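PDB 6AUF: beta-lactamase-like protein from Novosphingobium pentaromativorans US6-1, which binds two zinc ions and, as a metallo-beta-lactamase of the B3-like group, probably hydrolyses beta-lactam antibiotics. Local coordinates for residues A62-T67 / I246-H251; P45-Y50 / D259-K264. One frame throughout, in Å; residues are numbered along the deposited sequence.

Contact 1 of 2, residues A62-T67 / I246-H251; sequences ASILVT and ILVTPH. With ZN (zinc ion), chain B.
Ile-64 meets Val-248 tip to tip, CD1 against CG1 at 4.0 Å. The pair sits between the two sheets of the alpha-beta/beta-alpha sandwich of the metallo-beta-lactamase superfamily. Strand 64-66 belongs to the sheet of seven strands, and strand 246-248 is an outermost strand of the other. The Val-248 methyl that touches is the one anti to the backbone N (chi1 -169°). Strand 64-66 pairs with its neighbours in its own sheet, Ile-64 with Ile-75 and Leu-65 with Trp-54. Its contact with strand 246-248 is the methyl contact of Ile-64 and Val-248. Tyr-208 of strand 203-208 packs on Ile-64, Ala-62 and Pro-250 and fills out the same buried layer.

Past the ends of the strands the backbones come together. Ala-62 N donates to Pro-250 O at 2.8 Å, nearly straight at 172°. CB of Ala-62 points toward the other segment and lies 3.6 Å from Thr-249 O. The bond ties the loop before strand 64-66 to the residue just ahead of a zinc ligand. Thr-249 OG1 adds a hydrogen bond within its own segment to His-251 O, which it meets from above the carbonyl plane. The same hydroxyl is also hydrogen-bonded to Ser-255 OG. Pro-250 O thus takes the bond from Ala-62 N, and His-251 O the one from Thr-249 OG1.

This turn delivers a ligand to the second zinc site, which Asp-111 and His-112 share. The ring of His-251 also meets those of His-112 and Trp-40. His-251 NE2 binds the zinc ion at 2.0 Å.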
# COMPACT_ATOMS: atom_id res chain seq x y z
N ALA A 62 0.74 -7.00 1.18
CA ALA A 62 -0.61 -6.78 1.65
C ALA A 62 -1.57 -6.56 0.48
O ALA A 62 -1.17 -6.21 -0.63
CB ALA A 62 -0.69 -5.57 2.59
N SER A 63 -2.84 -6.80 0.77
CA SER A 63 -3.94 -6.46 -0.13
C SER A 63 -5.13 -6.24 0.78
O SER A 63 -5.46 -7.12 1.58
CB SER A 63 -4.21 -7.58 -1.14
OG SER A 63 -5.11 -7.14 -2.14
N ILE A 64 -5.75 -5.06 0.70
CA ILE A 64 -6.74 -4.62 1.68
C ILE A 64 -8.13 -4.61 1.05
O ILE A 64 -8.32 -4.03 -0.03
CB ILE A 64 -6.40 -3.23 2.24
CG1 ILE A 64 -4.94 -3.22 2.73
CG2 ILE A 64 -7.40 -2.85 3.31
CD1 ILE A 64 -4.63 -4.28 3.77
N LEU A 65 -9.09 -5.23 1.73
CA LEU A 65 -10.47 -5.26 1.30
C LEU A 65 -11.32 -4.48 2.29
O LEU A 65 -11.20 -4.67 3.50
CB LEU A 65 -11.00 -6.70 1.17
CG LEU A 65 -12.49 -6.81 0.87
CD1 LEU A 65 -12.81 -6.09 -0.42
CD2 LEU A 65 -12.94 -8.25 0.80
N VAL A 66 -12.17 -3.60 1.77
CA VAL A 66 -12.97 -2.71 2.59
C VAL A 66 -14.41 -2.86 2.13
O VAL A 66 -14.73 -2.57 0.97
CB VAL A 66 -12.49 -1.25 2.48
CG1 VAL A 66 -13.46 -0.32 3.14
CG2 VAL A 66 -11.13 -1.10 3.14
N THR A 67 -15.27 -3.34 3.02
CA THR A 67 -16.56 -3.89 2.63
C THR A 67 -17.72 -2.98 3.03
O THR A 67 -17.70 -2.31 4.06
CB THR A 67 -16.75 -5.28 3.25
OG1 THR A 67 -16.28 -5.25 4.60
CG2 THR A 67 -15.97 -6.33 2.47
N ILE A 246 -4.82 2.91 13.45
CA ILE A 246 -4.33 1.59 13.10
C ILE A 246 -3.49 1.70 11.84
O ILE A 246 -4.03 1.94 10.75
CB ILE A 246 -5.48 0.58 12.90
CG1 ILE A 246 -6.21 0.36 14.22
CG2 ILE A 246 -4.95 -0.71 12.33
CD1 ILE A 246 -7.52 -0.36 14.05
N LEU A 247 -2.19 1.51 11.98
CA LEU A 247 -1.29 1.56 10.84
C LEU A 247 -1.29 0.24 10.09
O LEU A 247 -1.24 -0.84 10.69
CB LEU A 247 0.13 1.89 11.30
CG LEU A 247 1.16 1.86 10.18
CD1 LEU A 247 0.84 2.96 9.18
CD2 LEU A 247 2.56 2.01 10.74
N VAL A 248 -1.34 0.32 8.76
CA VAL A 248 -1.20 -0.86 7.90
C VAL A 248 -0.30 -0.47 6.74
O VAL A 248 -0.43 0.63 6.19
CB VAL A 248 -2.57 -1.38 7.42
CG1 VAL A 248 -2.42 -2.75 6.75
CG2 VAL A 248 -3.55 -1.47 8.57
N THR A 249 0.61 -1.37 6.36
CA THR A 249 1.62 -1.10 5.35
C THR A 249 1.61 -2.14 4.24
O THR A 249 1.42 -3.33 4.49
CB THR A 249 3.02 -1.07 5.97
OG1 THR A 249 3.25 -2.28 6.71
CG2 THR A 249 3.21 0.17 6.85
N PRO A 250 1.86 -1.71 3.00
CA PRO A 250 1.90 -2.66 1.88
C PRO A 250 2.81 -3.85 2.11
O PRO A 250 2.55 -4.93 1.57
CB PRO A 250 2.39 -1.78 0.72
CG PRO A 250 1.79 -0.45 1.05
CD PRO A 250 1.94 -0.31 2.55
N HIS A 251 3.89 -3.69 2.86
CA HIS A 251 4.65 -4.82 3.35
C HIS A 251 4.28 -4.98 4.81
O HIS A 251 4.60 -4.09 5.62
CB HIS A 251 6.16 -4.62 3.21
CG HIS A 251 6.65 -4.67 1.80
ND1 HIS A 251 7.20 -5.80 1.25
CD2 HIS A 251 6.68 -3.72 0.84
CE1 HIS A 251 7.55 -5.56 0.00
NE2 HIS A 251 7.25 -4.30 -0.28
ZN ZN B . 7.15 -3.25 -1.98

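Contact 2 of 2, residues P45-Y50 / D259-K264; sequences PPAHIY and DRLSGK
The outermost strand 47-50 of the seven-strand sheet is flanked here by the end of helix 257-261. A single side chain, Leu-261, carries the contact, and it points from the helix toward the strand. With CG anti to the carbonyl carbon (chi1 -76°), the fork of Leu-261 is carried to the strand, and both methyls touch it. CD2 lies against the backbone, 3.8 Å from His-48 O and 3.9 Å from Ile-49 CA. CD1 meets CG1 of Ile-49 at 4.1 Å, and the two side chains lie aslant to each other. CD1 also comes within 4.3 Å of Ala-47 CB, which points toward the helix. No hydrogen bond joins the segments; Leu-261 makes van der Waals contact with side chains and with the strand backbone.

The strand itself is irregular. Ile-49 and Tyr-50 both face Thr-53, a classic beta bulge in the pairing with strand 53-55. Tyr-50 N lies 3.9 Å above the plane of the His-48 imidazole, over its centre. In the sandwich this strand lies at the edge of its sheet, next to the N-terminal helix 27-30. Leu-27 of that helix touches Ala-47, and Leu-267 packs on Leu-261 from the loop that follows helix 257-261.

The helix stops just beyond Leu-261. Ser-262 is the first residue to leave helical geometry, and Gly-263 follows with a positive phi of 61°. Ser-262 OG is hydrogen-bonded to Phe-258 O. A weak hydrogen bond runs from Lys-264 N to Asp-259 O. Lys-264 NZ also forms a salt bridge with Asp-259 OD1 at 3.2 Å, reaching it from above the carboxylate plane.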
# COMPACT_ATOMS: atom_id res chain seq x y z
N PRO A 45 -3.54 -16.99 5.04
CA PRO A 45 -4.96 -17.03 5.34
C PRO A 45 -5.48 -15.61 5.44
O PRO A 45 -4.78 -14.74 5.98
CB PRO A 45 -5.02 -17.75 6.69
CG PRO A 45 -3.76 -17.32 7.36
CD PRO A 45 -2.72 -17.21 6.25
N PRO A 46 -6.68 -15.33 4.94
CA PRO A 46 -7.25 -13.99 5.12
C PRO A 46 -7.40 -13.70 6.60
O PRO A 46 -7.41 -14.60 7.44
CB PRO A 46 -8.61 -14.07 4.42
CG PRO A 46 -8.61 -15.37 3.64
CD PRO A 46 -7.65 -16.27 4.35
N ALA A 47 -7.50 -12.42 6.93
CA ALA A 47 -7.70 -12.06 8.32
C ALA A 47 -8.56 -10.81 8.41
O ALA A 47 -8.76 -10.09 7.43
CB ALA A 47 -6.37 -11.85 9.06
N HIS A 48 -9.05 -10.57 9.61
CA HIS A 48 -9.89 -9.43 9.92
C HIS A 48 -9.02 -8.34 10.53
O HIS A 48 -8.31 -8.59 11.52
CB HIS A 48 -10.99 -9.87 10.89
CG HIS A 48 -11.87 -8.76 11.37
ND1 HIS A 48 -12.70 -8.05 10.53
CD2 HIS A 48 -12.05 -8.24 12.61
CE1 HIS A 48 -13.35 -7.14 11.23
NE2 HIS A 48 -12.98 -7.24 12.49
N ILE A 49 -9.04 -7.15 9.94
CA ILE A 49 -8.24 -6.08 10.51
C ILE A 49 -9.07 -5.33 11.53
O ILE A 49 -8.72 -5.27 12.71
CB ILE A 49 -7.68 -5.14 9.43
CG1 ILE A 49 -6.67 -5.89 8.57
CG2 ILE A 49 -7.05 -3.90 10.06
CD1 ILE A 49 -6.12 -5.04 7.44
N TYR A 50 -10.19 -4.75 11.09
CA TYR A 50 -11.04 -3.98 11.98
C TYR A 50 -12.29 -3.57 11.22
O TYR A 50 -12.21 -3.22 10.04
CB TYR A 50 -10.31 -2.74 12.52
CG TYR A 50 -10.95 -2.15 13.76
CD1 TYR A 50 -10.76 -2.72 15.00
CD2 TYR A 50 -11.74 -1.00 13.68
CE1 TYR A 50 -11.34 -2.18 16.14
CE2 TYR A 50 -12.31 -0.44 14.82
CZ TYR A 50 -12.11 -1.05 16.04
OH TYR A 50 -12.68 -0.52 17.18
N ASP A 259 1.81 -9.70 13.90
CA ASP A 259 1.74 -9.81 15.36
C ASP A 259 0.58 -9.01 15.92
O ASP A 259 -0.13 -9.48 16.82
CB ASP A 259 3.05 -9.32 15.98
CG ASP A 259 4.16 -10.35 15.90
OD1 ASP A 259 3.93 -11.43 15.31
OD2 ASP A 259 5.26 -10.07 16.42
N ARG A 260 0.38 -7.78 15.42
CA ARG A 260 -0.71 -6.93 15.91
C ARG A 260 -2.07 -7.55 15.57
O ARG A 260 -3.00 -7.47 16.38
CB ARG A 260 -0.57 -5.52 15.32
CG ARG A 260 0.71 -4.79 15.74
CD ARG A 260 0.66 -3.25 15.51
NE ARG A 260 0.61 -2.91 14.10
CZ ARG A 260 -0.33 -2.17 13.52
NH1 ARG A 260 -1.33 -1.65 14.23
NH2 ARG A 260 -0.27 -1.95 12.22
N LEU A 261 -2.18 -8.16 14.39
CA LEU A 261 -3.41 -8.86 14.03
C LEU A 261 -3.58 -10.14 14.84
O LEU A 261 -4.71 -10.58 15.08
CB LEU A 261 -3.40 -9.19 12.53
CG LEU A 261 -3.69 -8.02 11.61
CD1 LEU A 261 -3.94 -8.51 10.19
CD2 LEU A 261 -4.87 -7.22 12.12
N SER A 262 -2.48 -10.74 15.28
CA SER A 262 -2.51 -12.00 16.02
C SER A 262 -2.35 -11.78 17.52
O SER A 262 -1.75 -12.61 18.21
CB SER A 262 -1.43 -12.94 15.49
OG SER A 262 -1.53 -13.09 14.08
N GLY A 263 -2.87 -10.67 18.04
CA GLY A 263 -2.88 -10.45 19.47
C GLY A 263 -1.51 -10.40 20.12
O GLY A 263 -1.41 -10.22 21.34
N LYS A 264 -0.45 -10.56 19.33
CA LYS A 264 0.88 -10.47 19.91
C LYS A 264 1.27 -9.03 20.21
O LYS A 264 2.05 -8.78 21.14
CB LYS A 264 1.92 -11.14 18.99
CG LYS A 264 2.11 -12.66 19.22
CD LYS A 264 3.06 -13.30 18.18
CE LYS A 264 4.55 -12.99 18.43
NZ LYS A 264 5.45 -13.38 17.28

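Contact 1 is buried, its centre about 7 Å from the centre of the chain, while the centre of contact 2 lies about 17 Å from it and that contact is only partly buried. Strands 64-66 and 47-50 belong to the same sheet, and strand 246-248 and helix 257-261 follow each other in the chain. Contact 1 combines apolar packing with a backbone hydrogen bond and leads to a zinc ligand. Contact 2 has no hydrogen bond across its segments and rests on van der Waals packing of one leucine, away from the metals. The contacts touch directly. Ile-64 CD1 packs on Ile-49 CD1 at 4.0 Å, and Ile-246 CD1 lies 3.9 Å from Tyr-50 CG.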